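Glucose-binding protein (Thermus thermophilus HB27, PDB 2B3B) binds glucose and probably serves as the substrate-binding component of a binding-protein-dependent sugar transport system. Local coordinates at residues F6-G11 against V44-V49; T62-A67 against L276-G281; P115-R120 against T307-K312. One frame throughout, in Å; residues are numbered along the deposited sequence.

Contact 1 (F6-G11 against V44-V49); sequences FSWWAG and VNARAV. With GLC (alpha-D-glucopyranose), chain G.
Ala46 of helix 44-49 offers its CB to two aromatic rings of segment 6-11, touching Trp8 CE3 at 3.7 Å and Phe6 CE2 at 4.0 Å. The CE2 and CZ corner of Phe6 also reaches the helix backbone: Ala46 O lies in the plane of the Phe6 ring, at its edge, 3.6 Å from CE2. Val49 extends this patch with CG1 at the same ring edge, 4.0 Å from Phe6 CZ. With no hydrogen bond between the segments, the contact is mainly apolar packing, burying 247 Å² in all. Trp8 has CG between its backbone N and carbonyl carbon (chi1 61°), which brings the benzo side of the indole to Ala46 while NE1 points to the sugar. That NE1 makes a weak bond of 3.4 Å to O5 of the glucose. Trp9 NE1 gives a shorter one, 2.9 Å to O3 of the glucose, with O3 in the indole plane. Ser7 OG accepts from Trp9 N at 3.1 Å, an ST turn at the end of the strand. Arg47 comes near Trp8 CH2, but its NE is salt-bridged to Glu354. Helix 44-49 thus backs Trp8, which with Trp9 belongs to the sugar site of this bacterial solute-binding protein.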
loop_
_atom_site.group_PDB
_atom_site.type_symbol
_atom_site.label_atom_id
_atom_site.label_comp_id
_atom_site.label_asym_id
_atom_site.label_seq_id
_atom_site.Cartn_x
_atom_site.Cartn_y
_atom_site.Cartn_z
ATOM N N PHE A 6 2.459 -14.171 10.287
ATOM C CA PHE A 6 1.234 -14.052 9.516
ATOM C C PHE A 6 1.362 -12.840 8.583
ATOM O O PHE A 6 1.788 -11.763 8.991
ATOM C CB PHE A 6 0.087 -13.926 10.514
ATOM C CG PHE A 6 -1.304 -13.985 9.904
ATOM C CD1 PHE A 6 -2.062 -15.151 9.988
ATOM C CD2 PHE A 6 -1.869 -12.858 9.334
ATOM C CE1 PHE A 6 -3.341 -15.217 9.458
ATOM C CE2 PHE A 6 -3.170 -12.904 8.832
ATOM C CZ PHE A 6 -3.891 -14.096 8.879
ATOM N N SER A 7 1.032 -13.027 7.310
ATOM C CA SER A 7 1.140 -11.970 6.323
ATOM C C SER A 7 0.329 -12.339 5.074
ATOM O O SER A 7 -0.249 -13.425 4.988
ATOM C CB SER A 7 2.606 -11.754 5.923
ATOM O OG SER A 7 3.069 -12.720 4.997
ATOM N N TRP A 8 0.303 -11.434 4.110
ATOM C CA TRP A 8 -0.272 -11.775 2.821
ATOM C C TRP A 8 0.779 -11.830 1.732
ATOM O O TRP A 8 0.484 -11.705 0.545
ATOM C CB TRP A 8 -1.446 -10.859 2.487
ATOM C CG TRP A 8 -1.250 -9.393 2.361
ATOM C CD1 TRP A 8 -1.009 -8.703 1.216
ATOM C CD2 TRP A 8 -1.454 -8.416 3.384
ATOM N NE1 TRP A 8 -1.006 -7.344 1.461
ATOM C CE2 TRP A 8 -1.293 -7.139 2.787
ATOM C CE3 TRP A 8 -1.783 -8.492 4.743
ATOM C CZ2 TRP A 8 -1.413 -5.944 3.516
ATOM C CZ3 TRP A 8 -1.901 -7.291 5.476
ATOM C CH2 TRP A 8 -1.703 -6.048 4.860
ATOM N N TRP A 9 2.022 -12.081 2.126
ATOM C CA TRP A 9 3.097 -12.070 1.151
ATOM C C TRP A 9 3.265 -13.440 0.499
ATOM O O TRP A 9 4.305 -14.085 0.624
ATOM C CB TRP A 9 4.381 -11.576 1.805
ATOM C CG TRP A 9 4.327 -10.128 2.079
ATOM C CD1 TRP A 9 3.699 -9.151 1.326
ATOM C CD2 TRP A 9 4.927 -9.452 3.187
ATOM N NE1 TRP A 9 3.854 -7.932 1.924
ATOM C CE2 TRP A 9 4.627 -8.074 3.049
ATOM C CE3 TRP A 9 5.678 -9.880 4.298
ATOM C CZ2 TRP A 9 5.059 -7.120 3.968
ATOM C CZ3 TRP A 9 6.107 -8.930 5.220
ATOM C CH2 TRP A 9 5.799 -7.562 5.050
ATOM N N ALA A 10 2.221 -13.877 -0.207
ATOM C CA ALA A 10 2.178 -15.212 -0.785
ATOM C C ALA A 10 2.688 -15.148 -2.196
ATOM O O ALA A 10 2.748 -14.075 -2.794
ATOM C CB ALA A 10 0.774 -15.738 -0.750
ATOM N N GLY A 11 3.077 -16.304 -2.728
ATOM C CA GLY A 11 3.471 -16.441 -4.123
ATOM C C GLY A 11 4.608 -15.516 -4.493
ATOM O O GLY A 11 5.653 -15.483 -3.805
ATOM N N VAL A 44 -6.944 -8.053 2.030
ATOM C CA VAL A 44 -8.379 -8.138 2.200
ATOM C C VAL A 44 -8.706 -9.498 2.806
ATOM O O VAL A 44 -9.405 -9.580 3.809
ATOM C CB VAL A 44 -9.147 -7.908 0.861
ATOM C CG1 VAL A 44 -10.680 -8.005 1.088
ATOM C CG2 VAL A 44 -8.748 -6.576 0.241
ATOM N N ASN A 45 -8.180 -10.569 2.229
ATOM C CA ASN A 45 -8.398 -11.892 2.812
ATOM C C ASN A 45 -7.676 -12.083 4.152
ATOM O O ASN A 45 -8.217 -12.690 5.064
ATOM C CB ASN A 45 -7.993 -12.990 1.822
ATOM C CG ASN A 45 -8.865 -12.988 0.575
ATOM O OD1 ASN A 45 -9.992 -12.482 0.616
ATOM N ND2 ASN A 45 -8.353 -13.528 -0.528
ATOM N N ALA A 46 -6.451 -11.574 4.261
ATOM C CA ALA A 46 -5.650 -11.744 5.510
ATOM C C ALA A 46 -6.360 -11.152 6.728
ATOM O O ALA A 46 -6.385 -11.759 7.803
ATOM C CB ALA A 46 -4.276 -11.143 5.358
ATOM N N ARG A 47 -6.887 -9.944 6.537
ATOM C CA ARG A 47 -7.742 -9.213 7.495
ATOM C C ARG A 47 -8.864 -10.122 8.044
ATOM O O ARG A 47 -9.090 -10.201 9.264
ATOM C CB ARG A 47 -8.295 -7.994 6.734
ATOM C CG ARG A 47 -8.953 -6.848 7.467
ATOM C CD ARG A 47 -8.908 -5.573 6.524
ATOM N NE ARG A 47 -7.508 -5.146 6.309
ATOM C CZ ARG A 47 -6.973 -4.714 5.157
ATOM N NH1 ARG A 47 -7.669 -4.677 4.019
ATOM N NH2 ARG A 47 -5.684 -4.398 5.126
ATOM N N ALA A 48 -9.538 -10.838 7.150
ATOM C CA ALA A 48 -10.670 -11.685 7.539
ATOM C C ALA A 48 -10.258 -12.921 8.321
ATOM O O ALA A 48 -10.922 -13.312 9.299
ATOM C CB ALA A 48 -11.482 -12.093 6.301
ATOM N N VAL A 49 -9.182 -13.544 7.888
ATOM C CA VAL A 49 -8.670 -14.725 8.566
ATOM C C VAL A 49 -8.062 -14.341 9.935
ATOM O O VAL A 49 -8.273 -15.038 10.930
ATOM C CB VAL A 49 -7.662 -15.439 7.677
ATOM C CG1 VAL A 49 -7.017 -16.615 8.413
ATOM C CG2 VAL A 49 -8.378 -15.910 6.401
HETATM C C1 GLC G . -0.485 -4.182 0.787
HETATM C C2 GLC G . 0.944 -4.160 1.431
HETATM C C3 GLC G . 2.109 -4.552 0.511
HETATM C C4 GLC G . 1.654 -5.537 -0.570
HETATM C C5 GLC G . 0.468 -4.959 -1.365
HETATM C C6 GLC G . -0.108 -5.882 -2.452
HETATM O O1 GLC G . -1.272 -3.071 1.008
HETATM O O2 GLC G . 1.216 -3.019 2.264
HETATM O O3 GLC G . 3.103 -5.183 1.304
HETATM O O4 GLC G . 2.723 -5.810 -1.460
HETATM O O5 GLC G . -0.642 -4.607 -0.558
HETATM O O6 GLC G . -0.579 -7.074 -1.897
#

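Contact 2 (T62-A67 against L276-G281). With GLC (alpha-D-glucopyranose), chain G.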
loop_
_atom_site.group_PDB
_atom_site.type_symbol
_atom_site.label_atom_id
_atom_site.label_comp_id
_atom_site.label_asym_id
_atom_site.label_seq_id
_atom_site.Cartn_x
_atom_site.Cartn_y
_atom_site.Cartn_z
ATOM N N THR A 62 3.049 -12.962 15.378
ATOM C CA THR A 62 3.140 -11.610 14.862
ATOM C C THR A 62 2.397 -11.571 13.525
ATOM O O THR A 62 2.263 -12.611 12.847
ATOM C CB THR A 62 4.605 -11.176 14.661
ATOM O OG1 THR A 62 4.664 -9.784 14.317
ATOM C CG2 THR A 62 5.298 -12.027 13.585
ATOM N N PHE A 63 1.904 -10.397 13.154
ATOM C CA PHE A 63 1.176 -10.274 11.889
ATOM C C PHE A 63 1.475 -8.974 11.178
ATOM O O PHE A 63 1.630 -7.906 11.805
ATOM C CB PHE A 63 -0.342 -10.490 12.078
ATOM C CG PHE A 63 -1.001 -9.518 13.018
ATOM C CD1 PHE A 63 -1.430 -8.275 12.572
ATOM C CD2 PHE A 63 -1.239 -9.872 14.345
ATOM C CE1 PHE A 63 -2.066 -7.363 13.442
ATOM C CE2 PHE A 63 -1.873 -8.989 15.214
ATOM C CZ PHE A 63 -2.292 -7.720 14.759
ATOM N N GLN A 64 1.560 -9.076 9.856
ATOM C CA GLN A 64 1.673 -7.928 8.977
ATOM C C GLN A 64 0.488 -7.000 9.219
ATOM O O GLN A 64 -0.653 -7.437 9.263
ATOM C CB GLN A 64 1.656 -8.391 7.526
ATOM C CG GLN A 64 1.881 -7.308 6.515
ATOM C CD GLN A 64 1.733 -7.779 5.063
ATOM O OE1 GLN A 64 1.672 -8.964 4.779
ATOM N NE2 GLN A 64 1.671 -6.829 4.153
ATOM N N VAL A 65 0.771 -5.714 9.368
ATOM C CA VAL A 65 -0.267 -4.751 9.650
ATOM C C VAL A 65 0.228 -3.396 9.224
ATOM O O VAL A 65 1.408 -3.070 9.359
ATOM C CB VAL A 65 -0.670 -4.784 11.161
ATOM C CG1 VAL A 65 0.530 -4.486 12.079
ATOM C CG2 VAL A 65 -1.847 -3.809 11.445
ATOM N N HIS A 66 -0.685 -2.598 8.684
ATOM C CA HIS A 66 -0.362 -1.293 8.215
ATOM C C HIS A 66 -0.242 -0.310 9.372
ATOM O O HIS A 66 -1.115 -0.254 10.251
ATOM C CB HIS A 66 -1.417 -0.783 7.213
ATOM C CG HIS A 66 -1.362 -1.467 5.881
ATOM N ND1 HIS A 66 -2.455 -2.061 5.290
ATOM C CD2 HIS A 66 -0.326 -1.670 5.045
ATOM C CE1 HIS A 66 -2.098 -2.576 4.129
ATOM N NE2 HIS A 66 -0.813 -2.334 3.946
ATOM N N ALA A 67 0.818 0.485 9.336
ATOM C CA ALA A 67 0.971 1.583 10.257
ATOM C C ALA A 67 -0.145 2.603 10.028
ATOM O O ALA A 67 -0.471 2.950 8.863
ATOM C CB ALA A 67 2.340 2.262 10.068
ATOM N N LEU A 276 2.418 4.313 2.623
ATOM C CA LEU A 276 1.926 3.307 3.547
ATOM C C LEU A 276 3.132 2.554 4.093
ATOM O O LEU A 276 4.210 2.643 3.553
ATOM C CB LEU A 276 0.961 2.322 2.857
ATOM C CG LEU A 276 1.582 1.620 1.635
ATOM C CD1 LEU A 276 1.523 0.133 1.807
ATOM C CD2 LEU A 276 0.995 2.080 0.276
ATOM N N SER A 277 2.930 1.781 5.141
ATOM C CA SER A 277 4.021 1.063 5.781
ATOM C C SER A 277 3.542 -0.284 6.314
ATOM O O SER A 277 2.560 -0.376 7.088
ATOM C CB SER A 277 4.626 1.927 6.899
ATOM O OG SER A 277 5.742 1.304 7.489
ATOM N N ASP A 278 4.233 -1.332 5.881
ATOM C CA ASP A 278 4.074 -2.654 6.467
ATOM C C ASP A 278 4.864 -2.731 7.779
ATOM O O ASP A 278 6.031 -2.340 7.833
ATOM C CB ASP A 278 4.570 -3.715 5.504
ATOM C CG ASP A 278 3.745 -3.779 4.217
ATOM O OD1 ASP A 278 2.497 -3.865 4.313
ATOM O OD2 ASP A 278 4.360 -3.758 3.124
ATOM N N SER A 279 4.225 -3.251 8.819
ATOM C CA SER A 279 4.804 -3.292 10.145
ATOM C C SER A 279 4.378 -4.580 10.828
ATOM O O SER A 279 3.445 -5.274 10.379
ATOM C CB SER A 279 4.397 -2.027 10.926
ATOM O OG SER A 279 3.074 -2.096 11.410
ATOM N N PHE A 280 5.094 -4.918 11.893
ATOM C CA PHE A 280 4.813 -6.085 12.701
ATOM C C PHE A 280 4.745 -5.693 14.176
ATOM O O PHE A 280 5.581 -4.942 14.660
ATOM C CB PHE A 280 5.914 -7.127 12.512
ATOM C CG PHE A 280 5.814 -7.871 11.213
ATOM C CD1 PHE A 280 4.983 -8.967 11.106
ATOM C CD2 PHE A 280 6.530 -7.454 10.115
ATOM C CE1 PHE A 280 4.857 -9.656 9.893
ATOM C CE2 PHE A 280 6.435 -8.134 8.888
ATOM C CZ PHE A 280 5.569 -9.241 8.783
ATOM N N GLY A 281 3.759 -6.240 14.874
ATOM C CA GLY A 281 3.611 -6.053 16.301
ATOM C C GLY A 281 3.748 -7.332 17.110
ATOM O O GLY A 281 4.141 -8.380 16.595
HETATM C C1 GLC G . -0.485 -4.182 0.787
HETATM C C2 GLC G . 0.944 -4.160 1.431
HETATM C C3 GLC G . 2.109 -4.552 0.511
HETATM C C4 GLC G . 1.654 -5.537 -0.570
HETATM C C5 GLC G . 0.468 -4.959 -1.365
HETATM C C6 GLC G . -0.108 -5.882 -2.452
HETATM O O1 GLC G . -1.272 -3.071 1.008
HETATM O O2 GLC G . 1.216 -3.019 2.264
HETATM O O3 GLC G . 3.103 -5.183 1.304
HETATM O O4 GLC G . 2.723 -5.810 -1.460
HETATM O O5 GLC G . -0.642 -4.607 -0.558
HETATM O O6 GLC G . -0.579 -7.074 -1.897
HETATM O O HOH W 1 1.431 -7.738 14.391
HETATM O O HOH W 2 0.064 2.180 6.155
#
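Gln64 NE2 gives a hydrogen bond to Asp278 OD1 (3.1 Å), meeting it from above the carboxylate plane, 70° out; amide and carboxylate stand nearly perpendicular. With CG opposite the backbone N (chi1 -175°) and the chain extended beyond, Gln64 runs alongside Asp278 to place NE2 there, while its OE1 is bonded to Trp8 N. Asp278 holds the sugar with both carboxylate oxygens: OD1 accepts from O2 of the glucose and OD2 from O3 of the glucose, each at 2.6 Å. His66 lies alongside Asp278, and its NE2 donates to O2 of the glucose at 2.7 Å; ND1 is hydrogen-bonded to Glu70, so both ring nitrogens are held. With an alanine in place of Asp278, O2 and O3 of the sugar would probably lose their carboxylate acceptors, and Gln64 NE2 its mate across the strands. The scaffold is an antiparallel strand pair in the mixed sheet of the solute-binding fold. Val65 O accepts from both Ser279 N (2.9 Å) and Ser279 OG (2.8 Å), which approach from opposite faces of its carbonyl plane; Ser279 OG is also hydrogen-bonded to Ser113 OG. Ala67 N donates to Ser277 O at 3.0 Å, nearly straight (164°). Toward the far end, Thr62 OG1 donates to Gly281 O at 2.7 Å. Gln64 CA makes an off-centre CH-pi contact 4.2 Å from the Phe280 ring centroid.

Contact 3 (P115-R120 against T307-K312); sequences PVNIHR and TSNPLK. Unlike the reference sequence in segment 307-312: Ser308 (reference Phe). With GLC (alpha-D-glucopyranose), chain G.
Lys312 NZ has three acceptors within hydrogen-bonding distance: His119 NE2 at 2.9 Å, O4 of the glucose at 2.8 Å and O3 of the glucose at 3.0 Å. The direction of the first bond makes His119 NE2 the acceptor, its lysine partner tilted 20° from the ring plane. On the other side of that ring, ND1 is hydrogen-bonded to Asp243 OD1, so both ring nitrogens have partners and the rotation of the imidazole is fixed. The lysine chain leaves its helix with CG opposite the backbone N (chi1 -173°), then bends at chi2 and chi4; this carries CG past the histidine, 3.7 Å from His119 NE2, before NZ turns to the sugar. The two side chains cross at about a right angle. Such an ammonium group, gripped by protein and ligand together, is part of the sugar-binding site of this periplasmic-binding-protein fold, where the end of helix 302-312 meets strand 119-120.

The second polar link is farther from the glucose. Asn309 ND2 donates to Val116 O at 2.9 Å, with an N-H...O angle of 163° and the acceptor close to the plane of the amide. The same nitrogen is also bonded to Gln305 O, and Asn309 OD1 accepts from Ser314 OG, so both ends of this buried amide are satisfied. Asn309 OD1 additionally lies 3.0 Å from Asn117 CB, a close carbon contact. Asn117 turns to the neighbouring strand with side chain and backbone alike: OD1 accepts from Asp278 N, backbone O from Ser277 OG. Ser308 replaces a phenylalanine of the reference sequence; Ser308 OG is bonded to Gly304 O and lies 4.3 Å from Val116 CG2.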
loop_
_atom_site.group_PDB
_atom_site.type_symbol
_atom_site.label_atom_id
_atom_site.label_comp_id
_atom_site.label_asym_id
_atom_site.label_seq_id
_atom_site.Cartn_x
_atom_site.Cartn_y
_atom_site.Cartn_z
ATOM N N PRO A 115 7.766 -0.807 11.891
ATOM C CA PRO A 115 7.808 -0.658 10.443
ATOM C C PRO A 115 8.998 -1.334 9.758
ATOM O O PRO A 115 10.167 -1.184 10.195
ATOM C CB PRO A 115 7.878 0.844 10.234
ATOM C CG PRO A 115 7.757 1.472 11.575
ATOM C CD PRO A 115 7.956 0.476 12.606
ATOM N N VAL A 116 8.719 -2.034 8.661
ATOM C CA VAL A 116 9.767 -2.734 7.932
ATOM C C VAL A 116 10.111 -2.008 6.655
ATOM O O VAL A 116 11.187 -2.199 6.075
ATOM C CB VAL A 116 9.418 -4.225 7.716
ATOM C CG1 VAL A 116 8.211 -4.401 6.838
ATOM C CG2 VAL A 116 10.624 -4.986 7.096
ATOM N N ASN A 117 9.207 -1.132 6.218
ATOM C CA ASN A 117 9.316 -0.541 4.917
ATOM C C ASN A 117 8.458 0.700 4.784
ATOM O O ASN A 117 7.713 1.057 5.700
ATOM C CB ASN A 117 8.933 -1.574 3.834
ATOM C CG ASN A 117 7.428 -1.886 3.777
ATOM O OD1 ASN A 117 6.616 -1.247 4.434
ATOM N ND2 ASN A 117 7.061 -2.884 2.969
ATOM N N ILE A 118 8.612 1.349 3.644
ATOM C CA ILE A 118 7.687 2.375 3.153
ATOM C C ILE A 118 7.345 1.982 1.699
ATOM O O ILE A 118 8.252 1.798 0.879
ATOM C CB ILE A 118 8.316 3.779 3.123
ATOM C CG1 ILE A 118 8.822 4.206 4.527
ATOM C CG2 ILE A 118 7.336 4.803 2.535
ATOM C CD1 ILE A 118 7.695 4.555 5.490
ATOM N N HIS A 119 6.048 1.836 1.392
ATOM C CA HIS A 119 5.574 1.754 0.003
ATOM C C HIS A 119 4.914 3.066 -0.380
ATOM O O HIS A 119 4.401 3.794 0.456
ATOM C CB HIS A 119 4.554 0.623 -0.221
ATOM C CG HIS A 119 5.149 -0.718 -0.524
ATOM N ND1 HIS A 119 5.868 -0.976 -1.669
ATOM C CD2 HIS A 119 5.078 -1.892 0.151
ATOM C CE1 HIS A 119 6.242 -2.243 -1.668
ATOM N NE2 HIS A 119 5.773 -2.820 -0.578
ATOM N N ARG A 120 4.903 3.341 -1.672
ATOM C CA ARG A 120 4.207 4.487 -2.239
ATOM C C ARG A 120 3.042 3.957 -3.057
ATOM O O ARG A 120 3.210 2.991 -3.805
ATOM C CB ARG A 120 5.140 5.243 -3.154
ATOM C CG ARG A 120 4.568 6.522 -3.715
ATOM C CD ARG A 120 5.605 7.242 -4.493
ATOM N NE ARG A 120 5.151 8.557 -4.924
ATOM C CZ ARG A 120 5.912 9.450 -5.551
ATOM N NH1 ARG A 120 7.171 9.181 -5.828
ATOM N NH2 ARG A 120 5.420 10.631 -5.888
ATOM N N THR A 307 18.175 -5.958 3.301
ATOM C CA THR A 307 18.117 -7.228 2.594
ATOM C C THR A 307 16.774 -7.395 1.886
ATOM O O THR A 307 16.724 -7.690 0.689
ATOM C CB THR A 307 18.317 -8.371 3.559
ATOM O OG1 THR A 307 19.593 -8.214 4.185
ATOM C CG2 THR A 307 18.271 -9.717 2.834
ATOM N N SER A 308 15.693 -7.173 2.630
ATOM C CA SER A 308 14.338 -7.441 2.158
ATOM C C SER A 308 13.794 -6.445 1.148
ATOM O O SER A 308 13.222 -6.844 0.132
ATOM C CB SER A 308 13.387 -7.543 3.338
ATOM O OG SER A 308 13.354 -6.329 4.050
ATOM N N ASN A 309 13.958 -5.149 1.400
ATOM C CA ASN A 309 13.250 -4.153 0.590
ATOM C C ASN A 309 13.681 -4.008 -0.852
ATOM O O ASN A 309 12.832 -3.734 -1.702
ATOM C CB ASN A 309 13.214 -2.797 1.291
ATOM C CG ASN A 309 12.285 -2.807 2.473
ATOM O OD1 ASN A 309 11.089 -3.061 2.320
ATOM N ND2 ASN A 309 12.830 -2.614 3.671
ATOM N N PRO A 310 14.991 -4.159 -1.153
ATOM C CA PRO A 310 15.387 -4.162 -2.575
ATOM C C PRO A 310 14.645 -5.208 -3.428
ATOM O O PRO A 310 14.379 -4.946 -4.595
ATOM C CB PRO A 310 16.914 -4.458 -2.525
ATOM C CG PRO A 310 17.326 -3.948 -1.163
ATOM C CD PRO A 310 16.155 -4.303 -0.258
ATOM N N LEU A 311 14.313 -6.355 -2.845
ATOM C CA LEU A 311 13.536 -7.412 -3.505
ATOM C C LEU A 311 12.051 -7.026 -3.652
ATOM O O LEU A 311 11.378 -7.354 -4.636
ATOM C CB LEU A 311 13.609 -8.707 -2.667
ATOM C CG LEU A 311 14.976 -9.402 -2.594
ATOM C CD1 LEU A 311 15.076 -10.421 -1.462
ATOM C CD2 LEU A 311 15.284 -10.050 -3.956
ATOM N N LYS A 312 11.546 -6.354 -2.630
ATOM C CA LYS A 312 10.129 -5.976 -2.516
ATOM C C LYS A 312 9.655 -4.820 -3.424
ATOM O O LYS A 312 8.490 -4.809 -3.826
ATOM C CB LYS A 312 9.865 -5.629 -1.053
ATOM C CG LYS A 312 8.413 -5.372 -0.651
ATOM C CD LYS A 312 7.654 -6.630 -0.545
ATOM C CE LYS A 312 6.380 -6.424 0.276
ATOM N NZ LYS A 312 5.379 -5.686 -0.552
HETATM C C1 GLC G . -0.485 -4.182 0.787
HETATM C C2 GLC G . 0.944 -4.160 1.431
HETATM C C3 GLC G . 2.109 -4.552 0.511
HETATM C C4 GLC G . 1.654 -5.537 -0.570
HETATM C C5 GLC G . 0.468 -4.959 -1.365
HETATM C C6 GLC G . -0.108 -5.882 -2.452
HETATM O O1 GLC G . -1.272 -3.071 1.008
HETATM O O2 GLC G . 1.216 -3.019 2.264
HETATM O O3 GLC G . 3.103 -5.183 1.304
HETATM O O4 GLC G . 2.723 -5.810 -1.460
HETATM O O5 GLC G . -0.642 -4.607 -0.558
HETATM O O6 GLC G . -0.579 -7.074 -1.897
#

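How the contacts relate
All three contacts reach the same mixed sheet and touch the glucose. The centres of contacts 1 and 2 lie about 12 Å apart, as do those of contacts 2 and 3, while contacts 1 and 3 are about 17 Å apart. Strand 2-7 of contact 1 runs beside strand 62-66 of contact 2, where Phe6 O probably bonds to Gln64 N; strand 272-280 in turn neighbours strand 119-120 of contact 3. Along the chain, contact 1 closes before the others open, whereas contacts 2 and 3 alternate their segments. Stretches far apart in sequence are therefore brought together around the sugar, where each contact supplies groups to a shared site.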